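Local coordinates for phage tail sheath protein (Desulfitobacterium hafniense, PDB 3HXL) that probably assembles with copies of itself into the contractile sheath that surrounds the tail tube of a myovirus-like phage, at residues A415-A420 against Y432-I437; G228-V233 against G352-F357; E128-V133 against T146-A151; G101-T106 against G165-T170. All coordinates share one frame; numbering follows the deposited sequence.

How the interactions relate
Interactions 1 and 2 lie on one side of the chain's centre and interactions 3 and 4 on the other, with about 72 Å between the centres of 1 and 3. In the beta-sandwich domain, 3 and 4 are about 10 Å apart between centres: 128-133 and 146-151 lie within the chain that runs between 101-106 and 165-170, and I150 packs on L167. Interaction 2 follows along the chain and joins the subtilisin-like domain to helix 344-364 of the C-terminal domain; interaction 1, about 16 Å away between centres, is a hairpin packed on that helix through V435 and F357. Interactions 1, 3 and 4 thus lie far out on an elongated subunit, and interaction 2 nearer its middle, where two domains meet.

Interaction 1 (A415-A420 against Y432-I437); sequences AVYIEA and YVRVRI
Six backbone hydrogen bonds tie 415-420 to 432-437 in antiparallel register. They come in reciprocal pairs at V416-I437, I418-V435 and A420-V433; V435 N reaches I418 O at 2.7 Å with an N-H...O angle of 171°. Between these pairs, at the non-hydrogen-bonded positions, the CA-H groups of Y417, E419 and R434 lean on carbonyl oxygens of the opposite strand.

Apolar packing fills the face carrying V416, I418, A420, V433, V435 and I437. I418 and V435 lie side by side, I418 CB being 3.7 Å from V435 CB. I418 CD1 meets I437 CD1 at 3.8 Å. The two strands form a beta hairpin in the C-terminal domain of the sheath protein, with 415-422 as the middle strand of a three-stranded antiparallel sheet whose other neighbour is 405-408. F361 of helix 344-364 packs on I418, V435 and I437, and L379 of helix 373-392 on V416, I418 and I437.

Polar and aromatic groups occupy the other face. E419 OE2 accepts the hydroxyl of Y432 at 2.6 Å through its anti lone pair, with carboxylate and ring planes 85° apart. R434 NH2 donates to the same Y432 OH at 3.0 Å and makes a long salt bridge of 3.6 Å to E419 OE2; both oxygens lie at the guanidinium edge. R434 extends to this place with CG anti to the backbone N (chi1 180°), and one face of its guanidinium lies over Y417 CD1, 3.5 Å from NH1. R436 runs alongside the Y417 ring, its CG 3.7 Å from CE1.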
loop_
_atom_site.group_PDB
_atom_site.type_symbol
_atom_site.label_atom_id
_atom_site.label_comp_id
_atom_site.label_asym_id
_atom_site.label_seq_id
_atom_site.Cartn_x
_atom_site.Cartn_y
_atom_site.Cartn_z
ATOM N N ALA A 415 -26.989 -3.799 -24.830
ATOM C CA ALA A 415 -26.292 -4.598 -23.832
ATOM C C ALA A 415 -25.477 -5.675 -24.534
ATOM O O ALA A 415 -25.976 -6.362 -25.426
ATOM C CB ALA A 415 -27.290 -5.236 -22.879
ATOM N N VAL A 416 -24.218 -5.808 -24.131
ATOM C CA VAL A 416 -23.325 -6.801 -24.713
ATOM C C VAL A 416 -22.872 -7.778 -23.632
ATOM O O VAL A 416 -22.442 -7.370 -22.556
ATOM C CB VAL A 416 -22.080 -6.137 -25.335
ATOM C CG1 VAL A 416 -21.174 -7.197 -25.938
ATOM C CG2 VAL A 416 -22.504 -5.131 -26.397
ATOM N N TYR A 417 -22.979 -9.068 -23.928
ATOM C CA TYR A 417 -22.586 -10.103 -22.989
ATOM C C TYR A 417 -21.409 -10.910 -23.523
ATOM O O TYR A 417 -21.413 -11.353 -24.672
ATOM C CB TYR A 417 -23.773 -11.024 -22.700
ATOM C CG TYR A 417 -24.819 -10.398 -21.800
ATOM C CD1 TYR A 417 -24.652 -10.380 -20.413
ATOM C CD2 TYR A 417 -25.961 -9.796 -22.334
ATOM C CE1 TYR A 417 -25.594 -9.777 -19.579
ATOM C CE2 TYR A 417 -26.912 -9.188 -21.505
ATOM C CZ TYR A 417 -26.719 -9.183 -20.130
ATOM O OH TYR A 417 -27.643 -8.582 -19.304
ATOM N N ILE A 418 -20.400 -11.089 -22.680
ATOM C CA ILE A 418 -19.217 -11.846 -23.058
ATOM C C ILE A 418 -19.044 -13.025 -22.115
ATOM O O ILE A 418 -19.061 -12.860 -20.898
ATOM C CB ILE A 418 -17.959 -10.980 -22.978
ATOM C CG1 ILE A 418 -18.168 -9.694 -23.776
ATOM C CG2 ILE A 418 -16.759 -11.757 -23.507
ATOM C CD1 ILE A 418 -17.031 -8.716 -23.646
ATOM N N GLU A 419 -18.889 -14.216 -22.681
ATOM C CA GLU A 419 -18.696 -15.423 -21.885
ATOM C C GLU A 419 -17.360 -16.051 -22.262
ATOM O O GLU A 419 -17.042 -16.188 -23.442
ATOM C CB GLU A 419 -19.826 -16.424 -22.142
ATOM C CG GLU A 419 -21.184 -16.011 -21.584
ATOM C CD GLU A 419 -22.223 -17.115 -21.706
ATOM O OE1 GLU A 419 -22.562 -17.496 -22.844
ATOM O OE2 GLU A 419 -22.697 -17.605 -20.661
ATOM N N ALA A 420 -16.575 -16.432 -21.259
ATOM C CA ALA A 420 -15.280 -17.040 -21.524
ATOM C C ALA A 420 -14.890 -18.046 -20.453
ATOM O O ALA A 420 -15.468 -18.079 -19.367
ATOM C CB ALA A 420 -14.215 -15.958 -21.614
ATOM N N TYR A 432 -15.399 -19.841 -15.127
ATOM C CA TYR A 432 -16.347 -19.164 -16.006
ATOM C C TYR A 432 -16.280 -17.659 -15.764
ATOM O O TYR A 432 -16.327 -17.200 -14.624
ATOM C CB TYR A 432 -17.766 -19.673 -15.728
ATOM C CG TYR A 432 -18.864 -18.901 -16.424
ATOM C CD1 TYR A 432 -19.010 -18.943 -17.812
ATOM C CD2 TYR A 432 -19.757 -18.118 -15.691
ATOM C CE1 TYR A 432 -20.022 -18.220 -18.450
ATOM C CE2 TYR A 432 -20.767 -17.392 -16.315
ATOM C CZ TYR A 432 -20.896 -17.447 -17.694
ATOM O OH TYR A 432 -21.896 -16.725 -18.306
ATOM N N VAL A 433 -16.164 -16.901 -16.847
ATOM C CA VAL A 433 -16.079 -15.447 -16.772
ATOM C C VAL A 433 -17.225 -14.848 -17.574
ATOM O O VAL A 433 -17.350 -15.098 -18.774
ATOM C CB VAL A 433 -14.748 -14.938 -17.362
ATOM C CG1 VAL A 433 -14.677 -13.420 -17.273
ATOM C CG2 VAL A 433 -13.586 -15.573 -16.633
ATOM N N ARG A 434 -18.065 -14.067 -16.907
ATOM C CA ARG A 434 -19.201 -13.440 -17.566
ATOM C C ARG A 434 -19.062 -11.929 -17.488
ATOM O O ARG A 434 -18.948 -11.364 -16.398
ATOM C CB ARG A 434 -20.508 -13.872 -16.894
ATOM C CG ARG A 434 -21.761 -13.268 -17.509
ATOM C CD ARG A 434 -22.982 -13.531 -16.631
ATOM N NE ARG A 434 -24.229 -13.135 -17.281
ATOM C CZ ARG A 434 -24.740 -13.742 -18.347
ATOM N NH1 ARG A 434 -25.880 -13.314 -18.876
ATOM N NH2 ARG A 434 -24.115 -14.782 -18.883
ATOM N N VAL A 435 -19.060 -11.282 -18.649
ATOM C CA VAL A 435 -18.940 -9.833 -18.719
ATOM C C VAL A 435 -20.216 -9.218 -19.272
ATOM O O VAL A 435 -20.713 -9.628 -20.323
ATOM C CB VAL A 435 -17.774 -9.391 -19.633
ATOM C CG1 VAL A 435 -17.621 -7.875 -19.578
ATOM C CG2 VAL A 435 -16.488 -10.072 -19.213
ATOM N N ARG A 436 -20.744 -8.238 -18.548
ATOM C CA ARG A 436 -21.952 -7.534 -18.955
ATOM C C ARG A 436 -21.589 -6.070 -19.201
ATOM O O ARG A 436 -21.167 -5.366 -18.284
ATOM C CB ARG A 436 -23.013 -7.640 -17.857
ATOM C CG ARG A 436 -24.197 -6.712 -18.033
ATOM C CD ARG A 436 -25.215 -6.905 -16.920
ATOM N NE ARG A 436 -26.024 -5.708 -16.716
ATOM C CZ ARG A 436 -25.540 -4.550 -16.274
ATOM N NH1 ARG A 436 -24.248 -4.434 -15.989
ATOM N NH2 ARG A 436 -26.344 -3.507 -16.115
ATOM N N ILE A 437 -21.745 -5.627 -20.447
ATOM C CA ILE A 437 -21.428 -4.254 -20.829
ATOM C C ILE A 437 -22.685 -3.518 -21.281
ATOM O O ILE A 437 -23.456 -4.030 -22.094
ATOM C CB ILE A 437 -20.410 -4.220 -21.985
ATOM C CG1 ILE A 437 -19.192 -5.073 -21.631
ATOM C CG2 ILE A 437 -19.984 -2.781 -22.261
ATOM C CD1 ILE A 437 -18.208 -5.230 -22.771
#

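Interaction 2 (G228-V233 against G352-F357)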
loop_
_atom_site.group_PDB
_atom_site.type_symbol
_atom_site.label_atom_id
_atom_site.label_comp_id
_atom_site.label_asym_id
_atom_site.label_seq_id
_atom_site.Cartn_x
_atom_site.Cartn_y
_atom_site.Cartn_z
ATOM N N GLY A 228 -16.795 -3.254 -8.190
ATOM C CA GLY A 228 -16.001 -3.815 -9.268
ATOM C C GLY A 228 -14.562 -3.329 -9.192
ATOM O O GLY A 228 -13.837 -3.331 -10.189
ATOM N N LYS A 229 -14.151 -2.894 -8.004
ATOM C CA LYS A 229 -12.786 -2.418 -7.793
ATOM C C LYS A 229 -12.072 -3.522 -7.022
ATOM O O LYS A 229 -12.118 -3.574 -5.794
ATOM C CB LYS A 229 -12.782 -1.118 -6.988
ATOM C CG LYS A 229 -11.445 -0.414 -6.992
ATOM C CD LYS A 229 -11.464 0.837 -6.143
ATOM C CE LYS A 229 -10.125 1.553 -6.231
ATOM N NZ LYS A 229 -9.986 2.570 -5.157
ATOM N N LYS A 230 -11.412 -4.407 -7.761
ATOM C CA LYS A 230 -10.725 -5.541 -7.168
ATOM C C LYS A 230 -9.422 -5.201 -6.451
ATOM O O LYS A 230 -8.422 -4.818 -7.068
ATOM C CB LYS A 230 -10.496 -6.606 -8.240
ATOM C CG LYS A 230 -11.764 -7.010 -8.996
ATOM C CD LYS A 230 -12.800 -7.699 -8.097
ATOM C CE LYS A 230 -14.073 -8.049 -8.880
ATOM N NZ LYS A 230 -15.042 -8.867 -8.088
ATOM N N ILE A 231 -9.458 -5.347 -5.129
ATOM C CA ILE A 231 -8.320 -5.077 -4.257
ATOM C C ILE A 231 -8.359 -6.092 -3.113
ATOM O O ILE A 231 -9.313 -6.860 -2.994
ATOM C CB ILE A 231 -8.407 -3.647 -3.652
ATOM C CG1 ILE A 231 -9.725 -3.476 -2.891
ATOM C CG2 ILE A 231 -8.329 -2.591 -4.751
ATOM C CD1 ILE A 231 -9.627 -3.798 -1.416
ATOM N N GLN A 232 -7.321 -6.106 -2.284
ATOM C CA GLN A 232 -7.289 -6.991 -1.127
ATOM C C GLN A 232 -6.778 -6.241 0.091
ATOM O O GLN A 232 -6.037 -5.261 -0.026
ATOM C CB GLN A 232 -6.390 -8.216 -1.361
ATOM C CG GLN A 232 -6.986 -9.321 -2.248
ATOM C CD GLN A 232 -6.067 -10.541 -2.339
ATOM O OE1 GLN A 232 -4.927 -10.439 -2.801
ATOM N NE2 GLN A 232 -6.559 -11.698 -1.897
ATOM N N VAL A 233 -7.201 -6.705 1.261
ATOM C CA VAL A 233 -6.769 -6.140 2.525
ATOM C C VAL A 233 -6.054 -7.263 3.263
ATOM O O VAL A 233 -6.491 -8.417 3.228
ATOM C CB VAL A 233 -7.968 -5.658 3.393
ATOM C CG1 VAL A 233 -8.722 -4.556 2.672
ATOM C CG2 VAL A 233 -8.881 -6.821 3.710
ATOM N N GLY A 352 -7.096 -9.210 -12.337
ATOM C CA GLY A 352 -6.473 -8.608 -13.506
ATOM C C GLY A 352 -7.443 -8.576 -14.671
ATOM O O GLY A 352 -7.545 -7.580 -15.392
ATOM N N ILE A 353 -8.158 -9.680 -14.863
ATOM C CA ILE A 353 -9.138 -9.767 -15.938
ATOM C C ILE A 353 -10.206 -8.712 -15.705
ATOM O O ILE A 353 -10.588 -7.978 -16.620
ATOM C CB ILE A 353 -9.797 -11.157 -15.977
ATOM C CG1 ILE A 353 -8.791 -12.190 -16.495
ATOM C CG2 ILE A 353 -11.044 -11.129 -16.856
ATOM C CD1 ILE A 353 -9.311 -13.615 -16.470
ATOM N N ASN A 354 -10.685 -8.636 -14.469
ATOM C CA ASN A 354 -11.711 -7.661 -14.118
ATOM C C ASN A 354 -11.241 -6.233 -14.354
ATOM O O ASN A 354 -11.793 -5.518 -15.186
ATOM C CB ASN A 354 -12.098 -7.788 -12.647
ATOM C CG ASN A 354 -13.199 -6.819 -12.261
ATOM O OD1 ASN A 354 -14.381 -7.147 -12.335
ATOM N ND2 ASN A 354 -12.814 -5.609 -11.874
ATOM N N ASN A 355 -10.222 -5.825 -13.602
ATOM C CA ASN A 355 -9.685 -4.475 -13.702
ATOM C C ASN A 355 -9.265 -4.094 -15.117
ATOM O O ASN A 355 -9.592 -3.004 -15.586
ATOM C CB ASN A 355 -8.511 -4.309 -12.738
ATOM C CG ASN A 355 -8.942 -4.367 -11.280
ATOM O OD1 ASN A 355 -8.111 -4.532 -10.380
ATOM N ND2 ASN A 355 -10.244 -4.222 -11.038
ATOM N N ASP A 356 -8.541 -4.975 -15.800
ATOM C CA ASP A 356 -8.115 -4.672 -17.161
ATOM C C ASP A 356 -9.315 -4.495 -18.087
ATOM O O ASP A 356 -9.408 -3.497 -18.802
ATOM C CB ASP A 356 -7.185 -5.763 -17.702
ATOM C CG ASP A 356 -5.864 -5.832 -16.946
ATOM O OD1 ASP A 356 -5.457 -4.807 -16.360
ATOM O OD2 ASP A 356 -5.228 -6.906 -16.948
ATOM N N PHE A 357 -10.235 -5.456 -18.077
ATOM C CA PHE A 357 -11.421 -5.366 -18.921
ATOM C C PHE A 357 -12.156 -4.051 -18.703
ATOM O O PHE A 357 -12.457 -3.335 -19.659
ATOM C CB PHE A 357 -12.374 -6.530 -18.635
ATOM C CG PHE A 357 -12.039 -7.791 -19.387
ATOM C CD1 PHE A 357 -10.770 -7.980 -19.939
ATOM C CD2 PHE A 357 -12.979 -8.803 -19.516
ATOM C CE1 PHE A 357 -10.451 -9.159 -20.605
ATOM C CE2 PHE A 357 -12.671 -9.987 -20.178
ATOM C CZ PHE A 357 -11.400 -10.164 -20.725
#
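The carbonyl oxygen of G228 accepts the side-chain amide of N354, ND2 to O 3.0 Å. This bond is bent, with an N-H...O angle of 140°, and the donor stands above the carbonyl plane instead of lying on a lone pair. G228 is the first residue to leave helical geometry after helix 210-227, and its phi is positive, a value that glycine adopts readily.

K230 supplies the apolar part of the contact with its methylene chain. Its CG lies 3.4 Å from N354 ND2, and CE comes within 3.6 Å of N354 OD1, so the aliphatic stem passes across the amide, the two side chains crossing at about a right angle. A bend at chi2 (-65°) turns the lysine chain across N354. On the asparagine side, CG stands anti to the backbone N (chi1 -178°), which carries the amide out from the helix to G228. The N355 side chain borders K230 next to N354. The ammonium end of K230 turns back to the R224 carbonyl, so the lysine charge is bound within its own domain.

Helix 344-364 of the C-terminal domain thus rests, through one turn, on the loop that links helix 210-227 to strand 232-236 of the subtilisin-like domain. Beyond that loop, strand 232-236 enters the mixed sheet between strands 202-204 and 246-255.

Interaction 3 (E128-V133 against T146-A151); sequences ETKFDV and TVSDIA
This is the open end of a beta hairpin, where strands 131-137 and 140-147 of the beta-sandwich domain separate into loops. F131 and V147 form a hydrogen-bonded antiparallel pair: F131 N donates to V147 O at 2.8 Å and V147 N returns to F131 O at 3.0 Å. D132 and T146 follow as a non-hydrogen-bonded pair, with T146 CA also leaning on F131 O. Strand 140-147 is outermost in its four-stranded sheet, while 131-137 pairs on its other side with 117-123.

The side chains of D132 and T146 lie side by side, and T146 OG1 donates to D132 OD1 at 2.7 Å, meeting the oxygen nearly along its C-O axis. The carboxylate is placed by chi1 of -72°, with CG beside the backbone N; the same OD1 also accepts N124. On the other face V133 CG2 touches V147 CG2 at 4.2 Å, and the F131 ring presents its edge to the carbonyl oxygens of V147 and S148.

Past the last strand pair, water takes over. One water donates to T129 O at 2.7 Å and to S148 O at 3.1 Å, bridging the diverging loops. A second accepts K130 NZ and donates to T146 O, while K130 NZ reaches S148 OG in a weak bond of 3.3 Å. The lysine thus spans the strand ends through one well-placed water and a weak direct bond to S148, whereas two donors at D132 OD1 probably favour a charged carboxylate.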
loop_
_atom_site.group_PDB
_atom_site.type_symbol
_atom_site.label_atom_id
_atom_site.label_comp_id
_atom_site.label_asym_id
_atom_site.label_seq_id
_atom_site.Cartn_x
_atom_site.Cartn_y
_atom_site.Cartn_z
ATOM N N GLU A 128 29.015 41.149 14.527
ATOM C CA GLU A 128 28.330 41.119 15.813
ATOM C C GLU A 128 26.909 41.683 15.794
ATOM O O GLU A 128 26.190 41.577 16.784
ATOM C CB GLU A 128 29.153 41.864 16.865
ATOM C CG GLU A 128 29.363 43.342 16.567
ATOM C CD GLU A 128 30.711 43.636 15.928
ATOM O OE1 GLU A 128 31.020 43.054 14.866
ATOM O OE2 GLU A 128 31.460 44.461 16.495
ATOM N N THR A 129 26.505 42.284 14.678
ATOM C CA THR A 129 25.160 42.840 14.580
ATOM C C THR A 129 24.194 41.806 14.013
ATOM O O THR A 129 23.023 42.104 13.768
ATOM C CB THR A 129 25.111 44.078 13.666
ATOM O OG1 THR A 129 25.221 43.668 12.298
ATOM C CG2 THR A 129 26.248 45.031 13.999
ATOM N N LYS A 130 24.689 40.593 13.799
ATOM C CA LYS A 130 23.863 39.524 13.254
ATOM C C LYS A 130 23.890 38.285 14.141
ATOM O O LYS A 130 24.770 38.134 14.987
ATOM C CB LYS A 130 24.340 39.168 11.847
ATOM C CG LYS A 130 24.194 40.299 10.850
ATOM C CD LYS A 130 24.737 39.896 9.494
ATOM C CE LYS A 130 24.490 40.987 8.468
ATOM N NZ LYS A 130 23.033 41.261 8.334
ATOM N N PHE A 131 22.916 37.403 13.954
ATOM C CA PHE A 131 22.852 36.185 14.746
ATOM C C PHE A 131 22.822 34.963 13.841
ATOM O O PHE A 131 22.313 35.020 12.724
ATOM C CB PHE A 131 21.592 36.158 15.625
ATOM C CG PHE A 131 21.485 37.306 16.584
ATOM C CD1 PHE A 131 21.122 38.572 16.138
ATOM C CD2 PHE A 131 21.720 37.115 17.942
ATOM C CE1 PHE A 131 20.993 39.634 17.030
ATOM C CE2 PHE A 131 21.594 38.171 18.845
ATOM C CZ PHE A 131 21.228 39.432 18.386
ATOM N N ASP A 132 23.380 33.862 14.326
ATOM C CA ASP A 132 23.365 32.620 13.573
ATOM C C ASP A 132 22.306 31.742 14.223
ATOM O O ASP A 132 22.511 31.229 15.324
ATOM C CB ASP A 132 24.729 31.921 13.625
ATOM C CG ASP A 132 25.783 32.632 12.796
ATOM O OD1 ASP A 132 25.474 33.059 11.664
ATOM O OD2 ASP A 132 26.931 32.752 13.272
ATOM N N VAL A 133 21.164 31.595 13.557
ATOM C CA VAL A 133 20.076 30.778 14.084
ATOM C C VAL A 133 20.133 29.397 13.446
ATOM O O VAL A 133 19.885 29.234 12.251
ATOM C CB VAL A 133 18.699 31.418 13.799
ATOM C CG1 VAL A 133 17.595 30.601 14.463
ATOM C CG2 VAL A 133 18.681 32.845 14.312
ATOM N N THR A 146 21.677 33.240 8.982
ATOM C CA THR A 146 22.300 34.408 9.593
ATOM C C THR A 146 21.389 35.590 9.314
ATOM O O THR A 146 21.201 35.980 8.164
ATOM C CB THR A 146 23.693 34.682 8.996
ATOM O OG1 THR A 146 24.534 33.545 9.216
ATOM C CG2 THR A 146 24.325 35.901 9.661
ATOM N N VAL A 147 20.814 36.151 10.369
ATOM C CA VAL A 147 19.900 37.268 10.206
ATOM C C VAL A 147 20.167 38.384 11.201
ATOM O O VAL A 147 20.974 38.236 12.120
ATOM C CB VAL A 147 18.446 36.800 10.376
ATOM C CG1 VAL A 147 18.099 35.784 9.298
ATOM C CG2 VAL A 147 18.263 36.179 11.751
ATOM N N SER A 148 19.480 39.503 11.006
ATOM C CA SER A 148 19.617 40.658 11.883
ATOM C C SER A 148 18.569 40.584 12.986
ATOM O O SER A 148 18.832 40.946 14.132
ATOM C CB SER A 148 19.419 41.950 11.085
ATOM O OG SER A 148 20.398 42.090 10.073
ATOM N N ASP A 149 17.382 40.106 12.628
ATOM C CA ASP A 149 16.276 39.994 13.566
ATOM C C ASP A 149 15.359 38.823 13.213
ATOM O O ASP A 149 15.644 38.050 12.296
ATOM C CB ASP A 149 15.468 41.292 13.565
ATOM C CG ASP A 149 15.145 41.774 12.164
ATOM O OD1 ASP A 149 14.676 40.957 11.343
ATOM O OD2 ASP A 149 15.360 42.973 11.877
ATOM N N ILE A 150 14.254 38.703 13.944
ATOM C CA ILE A 150 13.292 37.631 13.717
ATOM C C ILE A 150 12.662 37.708 12.328
ATOM O O ILE A 150 12.421 36.686 11.684
ATOM C CB ILE A 150 12.161 37.672 14.761
ATOM C CG1 ILE A 150 12.736 37.442 16.158
ATOM C CG2 ILE A 150 11.111 36.616 14.432
ATOM C CD1 ILE A 150 11.729 37.622 17.270
ATOM N N ALA A 151 12.396 38.927 11.873
ATOM C CA ALA A 151 11.787 39.137 10.568
ATOM C C ALA A 151 12.591 38.490 9.445
ATOM O O ALA A 151 12.024 37.941 8.497
ATOM C CB ALA A 151 11.631 40.632 10.304
HETATM O O HOH W 1 20.761 43.243 14.780
HETATM O O HOH W 2 21.875 38.760 7.848
#

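Interaction 4 (G101-T106 against G165-T170)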
loop_
_atom_site.group_PDB
_atom_site.type_symbol
_atom_site.label_atom_id
_atom_site.label_comp_id
_atom_site.label_asym_id
_atom_site.label_seq_id
_atom_site.Cartn_x
_atom_site.Cartn_y
_atom_site.Cartn_z
ATOM N N GLY A 101 12.806 34.613 24.352
ATOM C CA GLY A 101 12.605 36.042 24.209
ATOM C C GLY A 101 11.364 36.336 23.386
ATOM O O GLY A 101 10.253 35.951 23.760
ATOM N N ASN A 102 11.550 37.011 22.258
ATOM C CA ASN A 102 10.441 37.361 21.386
ATOM C C ASN A 102 10.168 36.268 20.359
ATOM O O ASN A 102 9.087 36.208 19.778
ATOM C CB ASN A 102 10.743 38.675 20.652
ATOM C CG ASN A 102 10.950 39.842 21.603
ATOM O OD1 ASN A 102 10.104 40.117 22.455
ATOM N ND2 ASN A 102 12.077 40.535 21.460
ATOM N N LEU A 103 11.156 35.405 20.152
ATOM C CA LEU A 103 11.053 34.331 19.172
ATOM C C LEU A 103 10.414 33.041 19.657
ATOM O O LEU A 103 10.724 32.541 20.736
ATOM C CB LEU A 103 12.442 33.994 18.622
ATOM C CG LEU A 103 12.505 32.865 17.587
ATOM C CD1 LEU A 103 11.842 33.319 16.297
ATOM C CD2 LEU A 103 13.963 32.487 17.334
ATOM N N THR A 104 9.513 32.512 18.841
ATOM C CA THR A 104 8.868 31.247 19.144
ATOM C C THR A 104 9.164 30.352 17.954
ATOM O O THR A 104 9.040 30.775 16.802
ATOM C CB THR A 104 7.346 31.402 19.332
ATOM O OG1 THR A 104 7.079 32.034 20.593
ATOM C CG2 THR A 104 6.667 30.040 19.309
ATOM N N VAL A 105 9.605 29.132 18.245
ATOM C CA VAL A 105 9.931 28.147 17.219
ATOM C C VAL A 105 8.987 26.972 17.433
ATOM O O VAL A 105 8.966 26.370 18.508
ATOM C CB VAL A 105 11.380 27.639 17.354
ATOM C CG1 VAL A 105 11.724 26.735 16.177
ATOM C CG2 VAL A 105 12.334 28.816 17.426
ATOM N N THR A 106 8.213 26.656 16.403
ATOM C CA THR A 106 7.238 25.579 16.471
ATOM C C THR A 106 7.480 24.539 15.379
ATOM O O THR A 106 7.736 24.887 14.224
ATOM C CB THR A 106 5.817 26.153 16.319
ATOM O OG1 THR A 106 5.657 27.252 17.227
ATOM C CG2 THR A 106 4.770 25.093 16.616
ATOM N N GLY A 165 10.316 41.543 16.580
ATOM C CA GLY A 165 11.338 42.251 17.326
ATOM C C GLY A 165 12.731 41.665 17.215
ATOM O O GLY A 165 13.072 41.010 16.231
ATOM N N ALA A 166 13.536 41.891 18.246
ATOM C CA ALA A 166 14.912 41.421 18.265
ATOM C C ALA A 166 15.097 40.014 18.803
ATOM O O ALA A 166 14.304 39.517 19.606
ATOM C CB ALA A 166 15.770 42.389 19.064
ATOM N N LEU A 167 16.176 39.387 18.358
ATOM C CA LEU A 167 16.517 38.041 18.777
ATOM C C LEU A 167 17.350 38.072 20.052
ATOM O O LEU A 167 17.974 39.084 20.381
ATOM C CB LEU A 167 17.307 37.337 17.674
ATOM C CG LEU A 167 16.543 36.959 16.398
ATOM C CD1 LEU A 167 17.526 36.756 15.253
ATOM C CD2 LEU A 167 15.721 35.697 16.643
ATOM N N THR A 168 17.343 36.945 20.756
ATOM C CA THR A 168 18.090 36.758 21.994
ATOM C C THR A 168 18.874 35.457 21.848
ATOM O O THR A 168 18.363 34.481 21.302
ATOM C CB THR A 168 17.145 36.629 23.212
ATOM O OG1 THR A 168 16.580 37.909 23.521
ATOM C CG2 THR A 168 17.898 36.098 24.423
ATOM N N GLU A 169 20.108 35.440 22.338
ATOM C CA GLU A 169 20.947 34.248 22.242
ATOM C C GLU A 169 20.477 33.085 23.106
ATOM O O GLU A 169 19.694 33.255 24.037
ATOM C CB GLU A 169 22.391 34.575 22.625
ATOM C CG GLU A 169 23.181 35.324 21.569
ATOM C CD GLU A 169 24.648 35.455 21.943
ATOM O OE1 GLU A 169 24.946 36.095 22.974
ATOM O OE2 GLU A 169 25.500 34.909 21.209
ATOM N N THR A 170 20.968 31.896 22.778
ATOM C CA THR A 170 20.660 30.689 23.532
ATOM C C THR A 170 21.631 29.599 23.113
ATOM O O THR A 170 21.839 29.363 21.923
ATOM C CB THR A 170 19.202 30.197 23.306
ATOM O OG1 THR A 170 19.009 28.957 23.998
ATOM C CG2 THR A 170 18.911 29.995 21.826
HETATM O O HOH W 3 14.367 37.879 21.875
#
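N102 reaches across to the backbone of A166, its ND2 donating to A166 O at 3.1 Å. The bond is nearly straight, with an N-H...O angle of 168°; it falls on a lone pair of the carbonyl and lies in the amide plane of N102. The same carbonyl oxygen takes a second donor, a water at 2.8 Å. That water accepts N102 N at 3.0 Å and also hydrogen-bonds T168 OG1 at 2.8 Å, so backbone and side chain of N102 both converge on A166 O, one through water and the other directly. G101 comes alongside, its CA near T168 OG1.

The apolar part is a single pair of leucines: L103 CD2 meets L167 CD2 at 3.7 Å, the two side chains crossing at an angle. L103 points toward the other segment with CG anti to the backbone N (chi1 179°). L167 leaves its backbone pointing away from 101-106, yet its CD2 comes back far enough to make the touch. I150 packs against both leucines and against N102, and L119 and I121 of strand 117-123 line L103 from within the domain.

G101 and G165, both with positive phi, lie in the two loops that face each other here. Segment 101-106 leads into strand 103-107, the middle of a three-stranded antiparallel sheet flanked by 97-100 and 159-162. Segment 165-170 belongs to the loop between 159-162 of that sheet and 170-174, and ends on the first residue of the latter, at the edge of the four-stranded sheet where it pairs with 117-123.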